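Local coordinates for GH26C (Muricauda sp. MAR_2010_75, PDB 6Q78), which probably hydrolyses internal beta-1,4-mannosidic bonds in mannans, as an endo-beta-mannanase of glycoside hydrolase family 26, at residues 46-51 against 69-74; 151-156 against 410-415. One frame throughout, in Å; residues are numbered along the deposited sequence.

How the interactions relate
The chain first meets itself close to its modelled N terminus. In interaction 1 the loop 46-51 folds back on residues 69-74 of helix 64-76 and closes a short loop of 17 residues. The chain then enters the parallel barrel. Interaction 2 opens at residues 151-156, where the chain passes from helix 132-150 into strand 153-157. It closes only near the C terminus, when residues 410-415 return there, 253 residues on. The two follow in series and neither encloses the other. The centres of interactions 1 and 2 lie about 12 Å apart, and the two touch. Asn72 of the helix probably hydrogen-bonds through ND2 to the carbonyls of Met411 and Arg413. Both terminal segments thus meet on helix 64-76.

Interaction 1 of 2, residues 46-51 against 69-74; sequences LDFEPE and LFYNLK
Pro50 lies on one face of the Tyr71 ring. Its CB is 4.1 Å from the ring centroid and 14° off the normal, a CH-pi contact shifted toward the rim. The two side chains run alongside each other in the same direction, and Pro50 CG reaches Tyr71 CZ at 3.8 Å. Leu46 comes in at a slant with one methyl, its CD1 3.7 Å from Tyr71 CE1. Phe48 passes Tyr71 in the opposite sense. Its CE2 meets the edge of the tyrosine ring, 3.8 Å from Tyr71 CD1. The second methyl of Leu46 turns to the helix, with CD2 3.9 Å from Lys74 CG. That same methylene also sits at the edge of the Phe48 ring.

Tyr71 has CG opposite the backbone N (chi1 178°), and this carries the ring out from the helix into the loop. Phe48 has CG between its own N and carbonyl carbon (chi1 63°), which brings the ring round to the helix although its CB does not aim there. Lys74 NZ leaves the contact to hydrogen-bond to Lys329 O. Phe56 meets the Phe48 ring further out, and Thr53 touches Tyr71.

No hydrogen bond joins the two segments directly. One water bridges them. It lies in the plane of the Tyr71 ring, 2.6 Å from Tyr71 OH, and donates to Phe48 O at 2.7 Å. The N-terminal loop is therefore held to helix 64-76 mainly by apolar and CH-pi contacts around one tyrosine. The water gives the phenol oxygen a polar partner at the end of a largely apolar interface.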
ATOM      1  N   LEU A  46     -20.904  11.223   4.511  1.00 28.18           N
ATOM      2  CA  LEU A  46     -21.093   9.847   4.076  1.00 30.41           C
ATOM      3  C   LEU A  46     -22.555   9.445   4.227  1.00 35.07           C
ATOM      4  O   LEU A  46     -23.325  10.069   4.962  1.00 35.98           O
ATOM      5  CB  LEU A  46     -20.240   8.864   4.879  1.00 24.28           C
ATOM      6  CG  LEU A  46     -18.737   9.134   4.802  1.00 24.26           C
ATOM      7  CD1 LEU A  46     -17.980   8.190   5.701  1.00 20.43           C
ATOM      8  CD2 LEU A  46     -18.262   9.030   3.354  1.00 23.15           C
ATOM      9  N   ASP A  47     -22.917   8.367   3.539  1.00 34.26           N
ATOM     10  CA  ASP A  47     -24.286   7.866   3.524  1.00 36.84           C
ATOM     11  C   ASP A  47     -24.564   6.871   4.642  1.00 30.84           C
ATOM     12  O   ASP A  47     -25.651   6.291   4.671  1.00 38.69           O
ATOM     13  CB  ASP A  47     -24.589   7.217   2.169  1.00 38.74           C
ATOM     14  N   PHE A  48     -23.612   6.653   5.550  1.00 27.36           N
ATOM     15  CA  PHE A  48     -23.796   5.776   6.700  1.00 26.93           C
ATOM     16  C   PHE A  48     -23.217   6.439   7.946  1.00 28.65           C
ATOM     17  O   PHE A  48     -22.342   7.306   7.864  1.00 32.55           O
ATOM     18  CB  PHE A  48     -23.196   4.364   6.476  1.00 25.09           C
ATOM     19  CG  PHE A  48     -21.690   4.343   6.263  1.00 25.33           C
ATOM     20  CD1 PHE A  48     -21.151   4.503   4.997  1.00 25.80           C
ATOM     21  CD2 PHE A  48     -20.818   4.121   7.326  1.00 22.96           C
ATOM     22  CE1 PHE A  48     -19.776   4.469   4.792  1.00 18.62           C
ATOM     23  CE2 PHE A  48     -19.458   4.088   7.133  1.00 20.22           C
ATOM     24  CZ  PHE A  48     -18.920   4.268   5.859  1.00 21.34           C
ATOM     25  N   GLU A  49     -23.710   6.001   9.117  1.00 25.68           N
ATOM     26  CA  GLU A  49     -23.258   6.533  10.389  1.00 29.49           C
ATOM     27  C   GLU A  49     -21.987   5.824  10.840  1.00 26.06           C
ATOM     28  O   GLU A  49     -21.774   4.647  10.530  1.00 24.92           O
ATOM     29  CB  GLU A  49     -24.307   6.313  11.465  1.00 23.76           C
ATOM     30  CG  GLU A  49     -25.602   7.033  11.201  1.00 32.30           C
ATOM     31  CD  GLU A  49     -25.436   8.541  11.214  1.00 43.45           C
ATOM     32  OE1 GLU A  49     -24.568   9.048  11.964  1.00 37.12           O
ATOM     33  OE2 GLU A  49     -26.173   9.218  10.470  1.00 50.29           O
ATOM     34  N   PRO A  50     -21.148   6.510  11.614  1.00 20.98           N
ATOM     35  CA  PRO A  50     -19.917   5.862  12.105  1.00 18.95           C
ATOM     36  C   PRO A  50     -20.170   4.529  12.794  1.00 18.97           C
ATOM     37  O   PRO A  50     -19.389   3.585  12.624  1.00 20.11           O
ATOM     38  CB  PRO A  50     -19.333   6.899  13.083  1.00 20.40           C
ATOM     39  CG  PRO A  50     -20.046   8.176  12.806  1.00 27.55           C
ATOM     40  CD  PRO A  50     -21.344   7.869  12.155  1.00 27.21           C
ATOM     41  N   GLU A  51     -21.243   4.440  13.593  1.00 24.05           N
ATOM     42  CA  GLU A  51     -21.493   3.241  14.388  1.00 30.13           C
ATOM     43  C   GLU A  51     -21.797   2.024  13.521  1.00 29.65           C
ATOM     44  O   GLU A  51     -21.685   0.892  13.999  1.00 36.56           O
ATOM     45  CB  GLU A  51     -22.656   3.493  15.350  1.00 36.73           C
ATOM     46  CG  GLU A  51     -23.911   3.999  14.654  1.00 42.05           C
ATOM     47  CD  GLU A  51     -24.053   5.522  14.676  1.00 52.26           C
ATOM     48  OE1 GLU A  51     -25.211   5.997  14.665  1.00 52.72           O
ATOM     49  OE2 GLU A  51     -23.029   6.243  14.703  1.00 37.22           O
ATOM     50  N   LEU A  69     -10.169   3.656  11.591  1.00  8.54           N
ATOM     51  CA  LEU A  69      -9.355   3.922  10.406  1.00  7.89           C
ATOM     52  C   LEU A  69     -10.179   3.803   9.122  1.00 10.44           C
ATOM     53  O   LEU A  69     -10.093   4.667   8.233  1.00  9.59           O
ATOM     54  CB  LEU A  69      -8.144   3.000  10.390  1.00  7.34           C
ATOM     55  CG  LEU A  69      -7.279   3.120   9.141  1.00  7.94           C
ATOM     56  CD1 LEU A  69      -6.614   4.470   8.998  1.00  9.22           C
ATOM     57  CD2 LEU A  69      -6.228   2.021   9.131  1.00 10.92           C
ATOM     58  N   PHE A  70     -10.975   2.738   8.997  1.00  8.72           N
ATOM     59  CA  PHE A  70     -11.796   2.585   7.801  1.00  9.14           C
ATOM     60  C   PHE A  70     -12.747   3.772   7.654  1.00 10.20           C
ATOM     61  O   PHE A  70     -12.831   4.393   6.584  1.00 11.63           O
ATOM     62  CB  PHE A  70     -12.557   1.254   7.868  1.00 11.40           C
ATOM     63  CG  PHE A  70     -13.375   0.963   6.651  1.00 10.20           C
ATOM     64  CD1 PHE A  70     -14.618   1.572   6.472  1.00 12.96           C
ATOM     65  CD2 PHE A  70     -12.899   0.066   5.682  1.00 11.84           C
ATOM     66  CE1 PHE A  70     -15.398   1.280   5.344  1.00 12.31           C
ATOM     67  CE2 PHE A  70     -13.672  -0.229   4.580  1.00 12.78           C
ATOM     68  CZ  PHE A  70     -14.919   0.395   4.392  1.00 11.72           C
ATOM     69  N   TYR A  71     -13.488   4.093   8.722  1.00 10.83           N
ATOM     70  CA  TYR A  71     -14.435   5.199   8.643  1.00 11.99           C
ATOM     71  C   TYR A  71     -13.722   6.483   8.252  1.00 13.20           C
ATOM     72  O   TYR A  71     -14.171   7.216   7.365  1.00 12.55           O
ATOM     73  CB  TYR A  71     -15.169   5.385   9.978  1.00 12.81           C
ATOM     74  CG  TYR A  71     -16.108   6.573   9.910  1.00 14.21           C
ATOM     75  CD1 TYR A  71     -17.397   6.434   9.379  1.00 17.05           C
ATOM     76  CD2 TYR A  71     -15.721   7.844  10.364  1.00 14.53           C
ATOM     77  CE1 TYR A  71     -18.262   7.514   9.292  1.00 20.17           C
ATOM     78  CE2 TYR A  71     -16.589   8.931  10.276  1.00 16.03           C
ATOM     79  CZ  TYR A  71     -17.862   8.750   9.744  1.00 18.07           C
ATOM     80  OH  TYR A  71     -18.743   9.815   9.646  1.00 23.87           O
ATOM     81  N   ASN A  72     -12.616   6.788   8.922  1.00 11.07           N
ATOM     82  CA  ASN A  72     -12.002   8.099   8.720  1.00 11.15           C
ATOM     83  C   ASN A  72     -11.351   8.217   7.347  1.00 12.52           C
ATOM     84  O   ASN A  72     -11.318   9.318   6.788  1.00 13.32           O
ATOM     85  CB  ASN A  72     -10.991   8.399   9.839  1.00 10.62           C
ATOM     86  CG  ASN A  72     -11.672   8.878  11.091  1.00 12.81           C
ATOM     87  OD1 ASN A  72     -12.424   9.839  11.033  1.00 20.99           O
ATOM     88  ND2 ASN A  72     -11.448   8.204  12.217  1.00 11.32           N
ATOM     89  N   LEU A  73     -10.801   7.120   6.803  1.00  9.81           N
ATOM     90  CA  LEU A  73     -10.280   7.178   5.436  1.00  9.71           C
ATOM     91  C   LEU A  73     -11.400   7.416   4.446  1.00 11.54           C
ATOM     92  O   LEU A  73     -11.249   8.189   3.490  1.00 12.58           O
ATOM     93  CB  LEU A  73      -9.571   5.876   5.064  1.00 10.62           C
ATOM     94  CG  LEU A  73      -8.166   5.718   5.627  1.00 11.18           C
ATOM     95  CD1 LEU A  73      -7.647   4.319   5.403  1.00 11.97           C
ATOM     96  CD2 LEU A  73      -7.206   6.732   4.963  1.00 13.76           C
ATOM     97  N   LYS A  74     -12.513   6.710   4.628  1.00 11.24           N
ATOM     98  CA  LYS A  74     -13.641   6.870   3.720  1.00 15.38           C
ATOM     99  C   LYS A  74     -14.181   8.293   3.786  1.00 14.42           C
ATOM    100  O   LYS A  74     -14.482   8.900   2.750  1.00 16.80           O
ATOM    101  CB  LYS A  74     -14.713   5.844   4.083  1.00 12.69           C
ATOM    102  CG  LYS A  74     -15.961   5.839   3.207  1.00 14.03           C
ATOM    103  CD  LYS A  74     -15.672   5.390   1.789  1.00 14.92           C
ATOM    104  CE  LYS A  74     -17.003   5.156   1.085  1.00 15.70           C
ATOM    105  NZ  LYS A  74     -16.774   4.987  -0.373  1.00 17.25           N
TER
HETATM  106  O   HOH W   1     -21.156   9.570   8.580  1.00 33.16           O

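Interaction 2 of 2, residues 151-156 against 410-415; sequences GLVNVF and EMYRLP
Tyr412 reaches across to the residue just before strand 153-157, and its OH donates to Leu152 O at 2.6 Å. The acceptor lies in the plane of the ring, at its edge. The bond meets the carbonyl at 126°, with the hydroxyl tilted 30° from the carbonyl plane. The same Tyr412 OH accepts from a water at 2.5 Å, and that water accepts from Asn154 ND2. Two hydrogen bonds thus grip the hydroxyl. With CG opposite its carbonyl carbon (chi1 -60°), the tyrosine points its ring at the strand. Tyr412 OH also lies 3.4 Å from Val153 CA, so this end is tightly packed. Met411 CB of the same segment sits over the centre of one ring face, and Phe148 of helix 132-150 also meets the ring.

The Met411 side is looser. A second water joins the backbones there, donating to Gly151 O and accepting from Met411 N at 2.9 Å. The apolar touch of Val153 CG2 on Met411 CE is slack, at 4.3 Å. A phenylalanine in place of Tyr412 would probably keep much of the ring packing but leave Leu152 O and the Asn154-bound water without their hydroxyl partner.

Gly151, the first residue beyond helix 132-150, closes it in a Schellman motif, its positive phi turning the chain toward the strand. Residues 410-413 form a type I beta turn. The turn thus closes on an alpha-to-beta connection of the parallel barrel, consistent with the TIM-barrel clan to which family 26 belongs.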
ATOM      1  N   GLY A 151       0.111   9.186  14.761  1.00  8.11           N
ATOM      2  CA  GLY A 151      -1.173   9.209  14.089  1.00  8.07           C
ATOM      3  C   GLY A 151      -1.159   8.843  12.624  1.00  7.67           C
ATOM      4  O   GLY A 151      -2.215   8.910  11.976  1.00  8.97           O
ATOM      5  N   LEU A 152      -0.004   8.515  12.065  1.00  7.89           N
ATOM      6  CA  LEU A 152       0.067   8.153  10.658  1.00  8.31           C
ATOM      7  C   LEU A 152      -0.664   6.850  10.408  1.00  6.83           C
ATOM      8  O   LEU A 152      -0.876   6.041  11.313  1.00  7.39           O
ATOM      9  CB  LEU A 152       1.514   7.950  10.209  1.00  9.23           C
ATOM     10  CG  LEU A 152       2.376   9.187   9.918  1.00  9.52           C
ATOM     11  CD1 LEU A 152       2.529  10.110  11.103  1.00 11.00           C
ATOM     12  CD2 LEU A 152       3.723   8.734   9.398  1.00  6.96           C
ATOM     13  N   VAL A 153      -1.032   6.647   9.134  1.00  7.03           N
ATOM     14  CA  VAL A 153      -1.579   5.385   8.637  1.00  6.48           C
ATOM     15  C   VAL A 153      -0.414   4.500   8.208  1.00  6.18           C
ATOM     16  O   VAL A 153       0.553   4.974   7.626  1.00  6.91           O
ATOM     17  CB  VAL A 153      -2.508   5.687   7.455  1.00  8.00           C
ATOM     18  CG1 VAL A 153      -3.033   4.427   6.804  1.00  8.07           C
ATOM     19  CG2 VAL A 153      -3.665   6.593   7.885  1.00 10.76           C
ATOM     20  N   ASN A 154      -0.524   3.188   8.452  1.00  7.48           N
ATOM     21  CA  ASN A 154       0.494   2.205   8.046  1.00  7.57           C
ATOM     22  C   ASN A 154      -0.075   1.253   7.002  1.00  7.80           C
ATOM     23  O   ASN A 154      -1.135   0.661   7.214  1.00  7.21           O
ATOM     24  CB  ASN A 154       0.966   1.370   9.249  1.00  7.36           C
ATOM     25  CG  ASN A 154       1.908   2.118  10.159  1.00  6.75           C
ATOM     26  OD1 ASN A 154       3.098   2.283   9.844  1.00  8.17           O
ATOM     27  ND2 ASN A 154       1.404   2.575  11.294  1.00  8.59           N
ATOM     28  N   VAL A 155       0.653   1.079   5.902  1.00  5.91           N
ATOM     29  CA  VAL A 155       0.305   0.137   4.842  1.00  5.55           C
ATOM     30  C   VAL A 155       1.475  -0.829   4.667  1.00  7.45           C
ATOM     31  O   VAL A 155       2.630  -0.392   4.626  1.00  8.54           O
ATOM     32  CB  VAL A 155      -0.005   0.876   3.525  1.00  7.34           C
ATOM     33  CG1 VAL A 155      -0.515  -0.135   2.480  1.00  9.93           C
ATOM     34  CG2 VAL A 155      -1.004   1.982   3.746  1.00 15.64           C
ATOM     35  N   PHE A 156       1.186  -2.134   4.568  1.00  6.40           N
ATOM     36  CA  PHE A 156       2.197  -3.145   4.240  1.00  5.39           C
ATOM     37  C   PHE A 156       1.901  -3.822   2.917  1.00  6.43           C
ATOM     38  O   PHE A 156       0.783  -4.327   2.716  1.00  7.87           O
ATOM     39  CB  PHE A 156       2.217  -4.278   5.271  1.00  5.69           C
ATOM     40  CG  PHE A 156       3.047  -4.005   6.497  1.00  6.34           C
ATOM     41  CD1 PHE A 156       2.604  -3.093   7.472  1.00  7.98           C
ATOM     42  CD2 PHE A 156       4.267  -4.639   6.669  1.00  6.23           C
ATOM     43  CE1 PHE A 156       3.363  -2.848   8.631  1.00  7.96           C
ATOM     44  CE2 PHE A 156       5.016  -4.421   7.849  1.00  6.19           C
ATOM     45  CZ  PHE A 156       4.551  -3.530   8.824  1.00  6.05           C
ATOM     46  N   GLU A 410      -7.600  12.812  13.625  1.00 13.12           N
ATOM     47  CA  GLU A 410      -7.471  11.672  14.543  1.00 10.91           C
ATOM     48  C   GLU A 410      -8.094  10.465  13.846  1.00 12.01           C
ATOM     49  O   GLU A 410      -9.305  10.220  13.917  1.00 14.08           O
ATOM     50  CB  GLU A 410      -8.125  11.982  15.885  1.00 14.21           C
ATOM     51  CG  GLU A 410      -7.441  13.144  16.613  1.00 15.22           C
ATOM     52  CD  GLU A 410      -8.083  13.471  17.942  1.00 22.87           C
ATOM     53  OE1 GLU A 410      -8.301  12.548  18.749  1.00 27.01           O
ATOM     54  OE2 GLU A 410      -8.369  14.662  18.181  1.00 35.20           O
ATOM     55  N   MET A 411      -7.254   9.683  13.171  1.00  9.95           N
ATOM     56  CA  MET A 411      -7.757   8.618  12.319  1.00  9.68           C
ATOM     57  C   MET A 411      -8.255   7.422  13.097  1.00  9.90           C
ATOM     58  O   MET A 411      -8.949   6.569  12.521  1.00 10.48           O
ATOM     59  CB  MET A 411      -6.640   8.160  11.366  1.00 10.70           C
ATOM     60  CG  MET A 411      -6.131   9.281  10.438  1.00 13.01           C
ATOM     61  SD  MET A 411      -7.333   9.842   9.227  1.00 13.92           S
ATOM     62  CE  MET A 411      -7.536   8.362   8.236  1.00 12.71           C
ATOM     63  N   TYR A 412      -7.880   7.297  14.367  1.00 10.16           N
ATOM     64  CA  TYR A 412      -8.139   6.083  15.108  1.00 10.68           C
ATOM     65  C   TYR A 412      -9.233   6.274  16.143  1.00 12.10           C
ATOM     66  O   TYR A 412      -9.425   5.411  16.994  1.00 11.92           O
ATOM     67  CB  TYR A 412      -6.838   5.584  15.743  1.00 10.17           C
ATOM     68  CG  TYR A 412      -5.793   5.306  14.664  1.00  9.43           C
ATOM     69  CD1 TYR A 412      -5.962   4.271  13.772  1.00  9.20           C
ATOM     70  CD2 TYR A 412      -4.681   6.135  14.489  1.00  9.13           C
ATOM     71  CE1 TYR A 412      -5.049   4.032  12.760  1.00  8.55           C
ATOM     72  CE2 TYR A 412      -3.753   5.890  13.479  1.00  8.56           C
ATOM     73  CZ  TYR A 412      -3.960   4.831  12.623  1.00  8.28           C
ATOM     74  OH  TYR A 412      -3.056   4.587  11.616  1.00  9.47           O
ATOM     75  N   ARG A 413      -9.957   7.392  16.076  1.00 13.30           N
ATOM     76  CA  ARG A 413     -11.086   7.669  16.943  1.00 16.47           C
ATOM     77  C   ARG A 413     -12.334   7.727  16.077  1.00 17.01           C
ATOM     78  O   ARG A 413     -12.359   8.438  15.072  1.00 13.54           O
ATOM     79  CB  ARG A 413     -10.858   9.022  17.629  1.00 17.08           C
ATOM     80  CG  ARG A 413     -12.002   9.481  18.518  1.00 28.91           C
ATOM     81  CD  ARG A 413     -11.599  10.742  19.263  1.00 31.02           C
ATOM     82  NE  ARG A 413     -11.503  11.890  18.363  1.00 37.16           N
ATOM     83  N   LEU A 414     -13.347   6.987  16.453  1.00 15.58           N
ATOM     84  CA  LEU A 414     -14.602   7.046  15.722  1.00 20.54           C
ATOM     85  C   LEU A 414     -15.424   8.189  16.280  1.00 23.04           C
ATOM     86  O   LEU A 414     -15.574   8.286  17.502  1.00 24.32           O
ATOM     87  CB  LEU A 414     -15.365   5.746  15.944  1.00 24.89           C
ATOM     88  CG  LEU A 414     -16.413   5.279  14.941  1.00 26.32           C
ATOM     89  CD1 LEU A 414     -15.777   5.104  13.599  1.00 21.13           C
ATOM     90  CD2 LEU A 414     -17.067   3.981  15.420  1.00 25.40           C
ATOM     91  N   PRO A 415     -15.963   9.077  15.452  1.00 25.86           N
ATOM     92  CA  PRO A 415     -16.806  10.140  15.977  1.00 31.24           C
ATOM     93  C   PRO A 415     -18.161   9.583  16.366  1.00 34.34           C
ATOM     94  O   PRO A 415     -18.559   8.502  15.904  1.00 29.24           O
ATOM     95  CB  PRO A 415     -16.937  11.103  14.788  1.00 31.10           C
ATOM     96  CG  PRO A 415     -16.829  10.229  13.605  1.00 31.77           C
ATOM     97  CD  PRO A 415     -15.852   9.134  13.982  1.00 29.56           C
TER
HETATM   98  O   HOH W   2      -4.371   9.981  13.333  1.00  9.82           O
HETATM   99  O   HOH W   3      -1.622   2.529  11.632  1.00 15.99           O